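Local atomic coordinates of uncharacterized protein (Bacteroides ovatus, PDB entry 4FS7), a protein that is of unknown function but is built as an extracellular leucine-rich repeat solenoid of the BspA type and probably binds other proteins. Residues I190-N195 with N217-L222; C139-I144 with E156-C161; I258-N263 with S270-C275. One frame throughout, in Å; residues are numbered along the deposited sequence. Where two conformers were deposited one is given.

Contact 1: I190-N195 with N217-L222; sequences IKLPRN and NSLYYL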
loop_
_atom_site.group_PDB
_atom_site.type_symbol
_atom_site.label_atom_id
_atom_site.label_comp_id
_atom_site.label_asym_id
_atom_site.label_seq_id
_atom_site.Cartn_x
_atom_site.Cartn_y
_atom_site.Cartn_z
ATOM N N ILE A 190 2.316 11.277 6.047
ATOM C CA ILE A 190 1.781 11.828 4.818
ATOM C C ILE A 190 0.513 12.575 5.136
ATOM O O ILE A 190 -0.323 12.111 5.934
ATOM C CB ILE A 190 1.546 10.740 3.724
ATOM C CG1 ILE A 190 1.282 11.392 2.363
ATOM C CG2 ILE A 190 0.497 9.759 4.127
ATOM C CD1 ILE A 190 1.350 10.428 1.198
ATOM N N LYS A 191 0.342 13.725 4.493
ATOM C CA LYS A 191 -0.897 14.485 4.510
ATOM C C LYS A 191 -1.735 14.091 3.312
ATOM O O LYS A 191 -1.365 14.335 2.180
ATOM C CB LYS A 191 -0.595 15.983 4.517
ATOM C CG LYS A 191 -1.843 16.847 4.570
ATOM C CD LYS A 191 -1.537 18.330 4.756
ATOM C CE LYS A 191 -2.835 19.177 4.822
ATOM N NZ LYS A 191 -3.846 18.594 5.794
ATOM N N LEU A 192 -2.874 13.476 3.558
ATOM C CA LEU A 192 -3.717 13.012 2.498
ATOM C C LEU A 192 -4.489 14.177 1.898
ATOM O O LEU A 192 -4.849 15.118 2.602
ATOM C CB LEU A 192 -4.659 11.924 3.021
ATOM C CG LEU A 192 -3.975 10.620 3.452
ATOM C CD1 LEU A 192 -5.022 9.667 4.046
ATOM C CD2 LEU A 192 -3.265 9.929 2.267
ATOM N N PRO A 193 -4.808 14.111 0.581
ATOM C CA PRO A 193 -5.665 15.130 -0.017
ATOM C C PRO A 193 -6.937 15.277 0.798
ATOM O O PRO A 193 -7.511 14.288 1.248
ATOM C CB PRO A 193 -5.928 14.557 -1.412
ATOM C CG PRO A 193 -4.700 13.808 -1.722
ATOM C CD PRO A 193 -4.313 13.170 -0.417
ATOM N N ARG A 194 -7.394 16.508 0.977
ATOM C CA ARG A 194 -8.445 16.830 1.944
ATOM C C ARG A 194 -9.809 16.219 1.632
ATOM O O ARG A 194 -10.631 16.087 2.526
ATOM C CB ARG A 194 -8.542 18.357 2.155
ATOM C CG ARG A 194 -7.305 18.968 2.847
ATOM C CD ARG A 194 -7.300 20.510 2.790
ATOM N NE ARG A 194 -6.141 21.119 3.457
ATOM C CZ ARG A 194 -5.132 21.708 2.821
ATOM N NH1 ARG A 194 -5.128 21.759 1.498
ATOM N NH2 ARG A 194 -4.127 22.248 3.500
ATOM N N ASN A 195 -10.039 15.882 0.369
ATOM C CA ASN A 195 -11.274 15.252 -0.087
ATOM C C ASN A 195 -11.032 13.847 -0.666
ATOM O O ASN A 195 -11.793 13.365 -1.479
ATOM C CB ASN A 195 -11.962 16.126 -1.133
ATOM C CG ASN A 195 -13.458 15.915 -1.189
ATOM O OD1 ASN A 195 -14.025 15.873 -2.269
ATOM N ND2 ASN A 195 -14.108 15.806 -0.028
ATOM N N ASN A 217 -12.564 12.976 6.377
ATOM C CA ASN A 217 -13.939 12.525 6.534
ATOM C C ASN A 217 -14.529 11.916 5.277
ATOM O O ASN A 217 -15.429 11.064 5.348
ATOM C CB ASN A 217 -14.818 13.659 7.088
ATOM C CG ASN A 217 -14.440 14.007 8.521
ATOM O OD1 ASN A 217 -13.808 13.200 9.231
ATOM N ND2 ASN A 217 -14.833 15.211 8.971
ATOM N N SER A 218 -14.003 12.329 4.127
ATOM C CA SER A 218 -14.457 11.852 2.824
ATOM C C SER A 218 -13.962 10.420 2.450
ATOM O O SER A 218 -14.478 9.827 1.527
ATOM C CB SER A 218 -14.004 12.815 1.712
ATOM O OG SER A 218 -12.598 13.056 1.857
ATOM N N LEU A 219 -12.927 9.938 3.125
ATOM C CA LEU A 219 -12.288 8.700 2.765
ATOM C C LEU A 219 -13.122 7.519 3.225
ATOM O O LEU A 219 -13.381 7.356 4.413
ATOM C CB LEU A 219 -10.895 8.656 3.379
ATOM C CG LEU A 219 -10.096 7.372 3.207
ATOM C CD1 LEU A 219 -9.795 7.047 1.765
ATOM C CD2 LEU A 219 -8.814 7.486 4.001
ATOM N N TYR A 220 -13.578 6.712 2.263
ATOM C CA TYR A 220 -14.513 5.636 2.623
ATOM C C TYR A 220 -14.025 4.240 2.323
ATOM O O TYR A 220 -14.668 3.278 2.730
ATOM C CB TYR A 220 -15.892 5.882 2.003
ATOM C CG TYR A 220 -15.930 5.819 0.520
ATOM C CD1 TYR A 220 -15.938 4.613 -0.143
ATOM C CD2 TYR A 220 -15.950 6.996 -0.241
ATOM C CE1 TYR A 220 -15.986 4.571 -1.545
ATOM C CE2 TYR A 220 -15.979 6.961 -1.624
ATOM C CZ TYR A 220 -15.984 5.738 -2.265
ATOM O OH TYR A 220 -16.041 5.651 -3.637
ATOM N N TYR A 221 -12.898 4.116 1.611
ATOM C CA TYR A 221 -12.404 2.831 1.145
ATOM C C TYR A 221 -10.931 2.674 1.303
ATOM O O TYR A 221 -10.169 3.526 0.858
ATOM C CB TYR A 221 -12.792 2.639 -0.334
ATOM C CG TYR A 221 -12.337 1.323 -0.943
ATOM C CD1 TYR A 221 -11.064 1.155 -1.491
ATOM C CD2 TYR A 221 -13.157 0.232 -0.916
ATOM C CE1 TYR A 221 -10.671 -0.047 -2.041
ATOM C CE2 TYR A 221 -12.750 -0.995 -1.423
ATOM C CZ TYR A 221 -11.495 -1.134 -1.978
ATOM O OH TYR A 221 -11.084 -2.358 -2.514
ATOM N N LEU A 222 -10.517 1.551 1.875
ATOM C CA LEU A 222 -9.092 1.118 1.888
ATOM C C LEU A 222 -8.992 -0.248 1.243
ATOM O O LEU A 222 -9.644 -1.187 1.670
ATOM C CB LEU A 222 -8.472 0.955 3.294
ATOM C CG LEU A 222 -8.509 2.133 4.238
ATOM C CD1 LEU A 222 -7.911 1.796 5.617
ATOM C CD2 LEU A 222 -7.855 3.362 3.682
HETATM O O HOH W 1 -13.020 15.250 3.897
#
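Asn195 and Ser218 bring the two backbones to their closest approach, with CA atoms 5.5 Å apart; from there the chains diverge, so that 190-195 and 217-222 share a corner rather than a long interface. Neither is regular where they meet, and the strand 221-222 begins only beyond the touching residues. About 144 Å² is buried between them.

Ser218 does most of the work. Its OG sits between its own backbone N and carbonyl carbon (chi1 51°), which puts the hydroxyl against the Asn195 main chain, 3.1 Å from Asn195 C. The same OG hydrogen-bonds to Leu196 O, just past the first segment. A water completes the bridge: it donates to Arg194 O at 2.9 Å and to Ser218 OG at 3.0 Å, tying a main-chain carbonyl of one segment to a hydroxyl of the other. On the buried side Leu192 points at the second segment, and its CD1 meets Leu219 CD2 at 4.4 Å, a light apolar touch between neighbouring coils. The Arg194 side chain turns outward instead; in the conformer given, its NH1 forms a salt bridge with Asp171.

The hydroxyl thus donates to Leu196 O while accepting from the water, so it joins its turn to the preceding coil, directly at Leu196 and through water at Arg194. Polar bonding holds the outer corner of the two successive turns, and the leucines carry the interior side.

Contact 2: C139-I144 with E156-C161; sequences CDFKEI and EAFATC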
loop_
_atom_site.group_PDB
_atom_site.type_symbol
_atom_site.label_atom_id
_atom_site.label_comp_id
_atom_site.label_asym_id
_atom_site.label_seq_id
_atom_site.Cartn_x
_atom_site.Cartn_y
_atom_site.Cartn_z
ATOM N N CYS A 139 13.416 5.734 -7.523
ATOM C CA CYS A 139 14.205 6.963 -7.405
ATOM C C CYS A 139 14.549 7.259 -5.963
ATOM O O CYS A 139 13.823 6.884 -5.060
ATOM C CB CYS A 139 13.436 8.134 -7.988
ATOM S SG CYS A 139 13.346 8.146 -9.802
ATOM N N ASP A 140 15.679 7.926 -5.747
ATOM C CA ASP A 140 16.243 8.131 -4.405
ATOM C C ASP A 140 15.943 9.516 -3.802
ATOM O O ASP A 140 16.666 9.976 -2.927
ATOM C CB ASP A 140 17.740 7.817 -4.369
ATOM C CG ASP A 140 18.179 7.329 -3.014
ATOM O OD1 ASP A 140 17.384 6.611 -2.360
ATOM O OD2 ASP A 140 19.308 7.678 -2.617
ATOM N N PHE A 141 14.835 10.135 -4.233
ATOM C CA PHE A 141 14.312 11.386 -3.672
ATOM C C PHE A 141 14.115 11.334 -2.173
ATOM O O PHE A 141 13.517 10.368 -1.686
ATOM C CB PHE A 141 12.891 11.716 -4.245
ATOM C CG PHE A 141 12.774 11.675 -5.743
ATOM C CD1 PHE A 141 13.775 12.132 -6.567
ATOM C CD2 PHE A 141 11.587 11.196 -6.344
ATOM C CE1 PHE A 141 13.650 12.124 -7.931
ATOM C CE2 PHE A 141 11.476 11.164 -7.703
ATOM C CZ PHE A 141 12.489 11.651 -8.504
ATOM N N LYS A 142 14.474 12.398 -1.474
ATOM C CA LYS A 142 14.032 12.591 -0.091
ATOM C C LYS A 142 12.656 13.268 -0.023
ATOM O O LYS A 142 11.924 13.062 0.947
ATOM C CB LYS A 142 15.038 13.432 0.665
ATOM C CG LYS A 142 14.723 13.630 2.103
ATOM C CD LYS A 142 15.870 14.417 2.806
ATOM C CE LYS A 142 15.531 14.698 4.260
ATOM N NZ LYS A 142 16.781 14.906 5.055
ATOM N N GLU A 143 12.350 14.120 -1.000
ATOM C CA GLU A 143 11.118 14.851 -0.987
ATOM C C GLU A 143 10.668 15.007 -2.397
ATOM O O GLU A 143 11.463 15.017 -3.343
ATOM C CB GLU A 143 11.304 16.190 -0.300
ATOM C CG GLU A 143 12.182 17.184 -0.944
ATOM C CD GLU A 143 12.090 18.496 -0.152
ATOM O OE1 GLU A 143 12.848 18.639 0.813
ATOM O OE2 GLU A 143 11.189 19.328 -0.439
ATOM N N ILE A 144 9.376 15.128 -2.566
ATOM C CA ILE A 144 8.796 15.538 -3.852
ATOM C C ILE A 144 7.477 16.290 -3.639
ATOM O O ILE A 144 6.655 15.907 -2.778
ATOM C CB ILE A 144 8.614 14.360 -4.836
ATOM C CG1 ILE A 144 8.369 14.908 -6.261
ATOM C CG2 ILE A 144 7.520 13.438 -4.348
ATOM C CD1 ILE A 144 8.418 13.921 -7.340
ATOM N N GLU A 156 1.996 2.532 -8.654
ATOM C CA GLU A 156 3.395 2.305 -8.298
ATOM C C GLU A 156 4.324 3.442 -8.766
ATOM O O GLU A 156 5.543 3.238 -8.867
ATOM C CB GLU A 156 3.897 0.945 -8.792
ATOM C CG GLU A 156 3.265 -0.229 -8.029
ATOM C CD GLU A 156 3.923 -1.562 -8.281
ATOM O OE1 GLU A 156 5.059 -1.630 -8.798
ATOM O OE2 GLU A 156 3.295 -2.590 -7.954
ATOM N N ALA A 157 3.803 4.658 -8.897
ATOM C CA ALA A 157 4.641 5.751 -9.412
ATOM C C ALA A 157 5.827 6.067 -8.518
ATOM O O ALA A 157 6.867 6.476 -9.025
ATOM C CB ALA A 157 3.791 7.003 -9.655
ATOM N N PHE A 158 5.681 5.871 -7.197
ATOM C CA PHE A 158 6.726 6.131 -6.227
ATOM C C PHE A 158 7.084 4.867 -5.460
ATOM O O PHE A 158 7.620 4.926 -4.350
ATOM C CB PHE A 158 6.325 7.275 -5.287
ATOM C CG PHE A 158 6.145 8.558 -6.021
ATOM C CD1 PHE A 158 7.268 9.259 -6.413
ATOM C CD2 PHE A 158 4.886 9.033 -6.376
ATOM C CE1 PHE A 158 7.176 10.432 -7.144
ATOM C CE2 PHE A 158 4.785 10.228 -7.103
ATOM C CZ PHE A 158 5.940 10.885 -7.489
ATOM N N ALA A 159 6.783 3.705 -6.019
ATOM C CA ALA A 159 7.118 2.454 -5.310
ATOM C C ALA A 159 8.635 2.318 -5.160
ATOM O O ALA A 159 9.396 2.693 -6.080
ATOM C CB ALA A 159 6.554 1.253 -6.036
ATOM N N THR A 160 9.076 1.787 -4.015
ATOM C CA THR A 160 10.480 1.508 -3.733
ATOM C C THR A 160 11.307 2.774 -3.753
ATOM O O THR A 160 12.521 2.698 -3.928
ATOM C CB THR A 160 11.074 0.360 -4.596
ATOM O OG1 THR A 160 11.362 0.790 -5.908
ATOM C CG2 THR A 160 10.148 -0.796 -4.691
ATOM N N CYS A 161 10.719 3.921 -3.455
ATOM C CA CYS A 161 11.472 5.149 -3.237
ATOM C C CYS A 161 11.916 5.139 -1.761
ATOM O O CYS A 161 11.233 5.643 -0.852
ATOM C CB CYS A 161 10.635 6.356 -3.585
ATOM S SG CYS A 161 10.323 6.500 -5.382
#
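Ile144 meets Phe158 in the tightest side-chain packing here: CD1 of the isoleucine lies 3.7 Å from Phe158 CE1 and 3.9 Å from Phe158 CZ, with the branch CG2 also near the ring. CG1 of Ile144 runs anti to the backbone N (chi1 -165°), carrying CD1 inward to the phenylalanine, which it approaches obliquely. A second close meeting is made by main chain. Cys161 CA directs its hydrogen at Cys139 O in a C-H...O contact of 3.4 Å, bent to 140° at the hydrogen, and the Cys161 side chain tucks in beside the same carbonyl.

Between these two points the packing is slacker. Phe141 CE2 and Phe158 CE1 meet edge to edge at 4.4 Å, the rings lying beside one another without stacking. Phe136, just ahead of the first segment, meets both rings, almost parallel to that of Phe158 and at about 60° to that of Phe141. This is the layered interior of a leucine-rich repeat solenoid: strand 143-145 and the loop leading into it supply one wall, and the paired turns Glu156-Ala159 (type I) and Phe158-Cys161 (type II) supply the other.

Toward solvent the character changes. Thr160, on the outer part of the second turn, folds its OG1 back to Ala159 O at 2.7 Å, reaching it from above the carbonyl plane. Asp140 hydrogen-bonds to Ser163, Glu156 pairs with Lys137, and the exposed Lys142 and Glu143 side chains lie well away from the facing segment.

Contact 3: I258-N263 with S270-C275; sequences ISIQNN and SLFYNC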
loop_
_atom_site.group_PDB
_atom_site.type_symbol
_atom_site.label_atom_id
_atom_site.label_comp_id
_atom_site.label_asym_id
_atom_site.label_seq_id
_atom_site.Cartn_x
_atom_site.Cartn_y
_atom_site.Cartn_z
ATOM N N ILE A 258 -6.621 -1.565 17.993
ATOM C CA ILE A 258 -7.566 -1.286 16.941
ATOM C C ILE A 258 -8.975 -1.121 17.469
ATOM O O ILE A 258 -9.386 -1.813 18.409
ATOM C CB ILE A 258 -7.515 -2.337 15.762
ATOM C CG1 ILE A 258 -8.130 -3.706 16.095
ATOM C CG2 ILE A 258 -6.084 -2.463 15.260
ATOM C CD1 ILE A 258 -9.630 -3.813 15.753
ATOM N N SER A 259 -9.710 -0.232 16.825
ATOM C CA SER A 259 -11.094 0.005 17.120
ATOM C C SER A 259 -11.863 0.133 15.837
ATOM O O SER A 259 -11.570 1.036 15.020
ATOM C CB SER A 259 -11.203 1.278 17.941
ATOM O OG SER A 259 -12.575 1.616 18.104
ATOM N N ILE A 260 -12.792 -0.775 15.619
ATOM C CA ILE A 260 -13.628 -0.795 14.448
ATOM C C ILE A 260 -14.996 -1.046 14.967
ATOM O O ILE A 260 -15.399 -2.190 15.120
ATOM C CB ILE A 260 -13.232 -1.923 13.446
ATOM C CG1 ILE A 260 -11.798 -1.818 13.029
ATOM C CG2 ILE A 260 -14.110 -1.843 12.236
ATOM C CD1 ILE A 260 -11.454 -2.875 11.912
ATOM N N GLN A 261 -15.742 0.017 15.252
ATOM C CA GLN A 261 -16.956 -0.132 16.013
ATOM C C GLN A 261 -18.204 -0.157 15.175
ATOM O O GLN A 261 -19.258 -0.595 15.641
ATOM C CB GLN A 261 -17.075 0.900 17.107
ATOM C CG GLN A 261 -15.986 0.766 18.121
ATOM C CD GLN A 261 -16.195 1.570 19.382
ATOM O OE1 GLN A 261 -17.072 1.257 20.168
ATOM N NE2 GLN A 261 -15.359 2.575 19.612
ATOM N N ASN A 262 -18.109 0.331 13.950
ATOM C CA ASN A 262 -19.247 0.520 13.125
ATOM C C ASN A 262 -19.921 -0.804 12.776
ATOM O O ASN A 262 -19.297 -1.747 12.247
ATOM C CB ASN A 262 -18.842 1.279 11.861
ATOM C CG ASN A 262 -20.021 1.781 11.112
ATOM O OD1 ASN A 262 -20.612 1.057 10.358
ATOM N ND2 ASN A 262 -20.442 3.028 11.399
ATOM N N ASN A 263 -21.204 -0.875 13.050
ATOM C CA ASN A 263 -21.952 -2.106 12.864
ATOM C C ASN A 263 -22.155 -2.473 11.382
ATOM O O ASN A 263 -22.300 -3.673 11.082
ATOM C CB ASN A 263 -23.309 -2.044 13.613
ATOM C CG ASN A 263 -24.228 -0.916 13.126
ATOM O OD1 ASN A 263 -23.806 0.226 12.872
ATOM N ND2 ASN A 263 -25.515 -1.238 13.045
ATOM N N SER A 270 -8.741 -11.526 6.906
ATOM C CA SER A 270 -7.318 -11.424 7.250
ATOM C C SER A 270 -6.834 -10.013 7.575
ATOM O O SER A 270 -5.663 -9.713 7.404
ATOM C CB SER A 270 -6.473 -12.005 6.123
ATOM O OG SER A 270 -6.777 -13.392 5.909
ATOM N N LEU A 271 -7.699 -9.159 8.128
ATOM C CA LEU A 271 -7.349 -7.758 8.274
ATOM C C LEU A 271 -6.116 -7.529 9.112
ATOM O O LEU A 271 -5.289 -6.689 8.775
ATOM C CB LEU A 271 -8.479 -6.897 8.846
ATOM C CG LEU A 271 -8.609 -5.542 8.051
ATOM C CD1 LEU A 271 -9.308 -5.875 6.728
ATOM C CD2 LEU A 271 -9.449 -4.555 8.849
ATOM N N PHE A 272 -6.003 -8.248 10.238
ATOM C CA PHE A 272 -4.914 -8.102 11.184
ATOM C C PHE A 272 -4.088 -9.358 11.293
ATOM O O PHE A 272 -3.427 -9.618 12.306
ATOM C CB PHE A 272 -5.430 -7.664 12.554
ATOM C CG PHE A 272 -6.239 -6.401 12.491
ATOM C CD1 PHE A 272 -5.626 -5.175 12.256
ATOM C CD2 PHE A 272 -7.595 -6.420 12.604
ATOM C CE1 PHE A 272 -6.370 -4.035 12.169
ATOM C CE2 PHE A 272 -8.365 -5.238 12.505
ATOM C CZ PHE A 272 -7.714 -4.054 12.247
ATOM N N TYR A 273 -4.052 -10.129 10.204
ATOM C CA TYR A 273 -3.273 -11.358 10.179
ATOM C C TYR A 273 -1.811 -11.054 10.492
ATOM O O TYR A 273 -1.211 -10.156 9.883
ATOM C CB TYR A 273 -3.417 -11.959 8.786
ATOM C CG TYR A 273 -3.095 -13.437 8.596
ATOM C CD1 TYR A 273 -1.836 -13.954 8.780
ATOM C CD2 TYR A 273 -4.093 -14.318 8.153
ATOM C CE1 TYR A 273 -1.587 -15.314 8.598
ATOM C CE2 TYR A 273 -3.816 -15.659 7.949
ATOM C CZ TYR A 273 -2.574 -16.136 8.171
ATOM O OH TYR A 273 -2.313 -17.475 7.962
ATOM N N ASN A 274 -1.229 -11.790 11.436
ATOM C CA ASN A 274 0.154 -11.635 11.817
ATOM C C ASN A 274 0.494 -10.273 12.410
ATOM O O ASN A 274 1.653 -9.861 12.408
ATOM C CB ASN A 274 1.115 -12.005 10.663
ATOM C CG ASN A 274 1.341 -13.497 10.521
ATOM O OD1 ASN A 274 1.195 -14.238 11.459
ATOM N ND2 ASN A 274 1.688 -13.934 9.337
ATOM N N CYS A 275 -0.499 -9.597 13.011
ATOM C CA CYS A 275 -0.237 -8.379 13.785
ATOM C C CYS A 275 0.187 -8.813 15.192
ATOM O O CYS A 275 -0.570 -8.777 16.137
ATOM C CB CYS A 275 -1.437 -7.478 13.805
ATOM S SG CYS A 275 -1.699 -6.635 12.201
#
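Ile258 sits over the outer end of one face of the Phe272 ring, CG1 above it and the other side-chain carbons overhanging the rim. Ile258 CB starts just beyond the rim, 3.9 Å from Phe272 CZ. The branch Ile258 CG2 drops closest, 3.5 Å from Phe272 CE1. Ile258 CG1, turned between the backbone N and the carbonyl carbon (chi1 74°), makes the CH-pi contact, 4.2 Å from the centroid of the Phe272 ring and 25° off the normal. At the tip, Ile258 CD1 reaches on to Phe272 CE2 at 3.8 Å. The four carbons thus straddle the outer end of the ring from CE1 round to CE2.

Ile260, two residues further along the same strand and pointing to the same side, comes at the ring differently. Its CD1 lies in the ring plane, 3.9 Å from Phe272 CE2, and so abuts the edge at CE2 and CZ. The same methyl also touches Leu271 CD2 at 4.0 Å, while Leu271 CB sits against the ring face opposite Ile258. A leucine in place of Phe272 would probably leave Ile258 without a flat surface to lie on and open a gap beside Ile260 CD1.

Phe272 is presented by a type I turn, Ser270-Tyr273, running into a type II turn, Phe272-Cys275, and its ring also meets Phe249 with planes at about 15°. A strand sending alternate isoleucines inward onto a phenylalanine from the turns across the coil is consistent with the hydrophobic core of a leucine-rich repeat solenoid of the BspA type.

How the contacts relate
Along the chain the order is contact 2, contact 1, contact 3, in series and without overlap, and the solenoid follows the same order. Centres of contacts 2 and 1 lie 21 Å apart, those of contacts 1 and 3 19 Å, and those of contacts 2 and 3 29 Å; the nearest atoms of contacts 1 and 2 are about 8 Å apart. Contacts 2 and 3 each join a strand, 143-145 or 257-260, to the turns that follow strand 152-153 or 266-267. Contact 1 joins the lead-ins to two neighbouring strands, 198-199 and 221-222, of the parallel sheet running from 175-176 to 266-267. The elongated chain thus combines strand-to-turn packing with a link between successive coils.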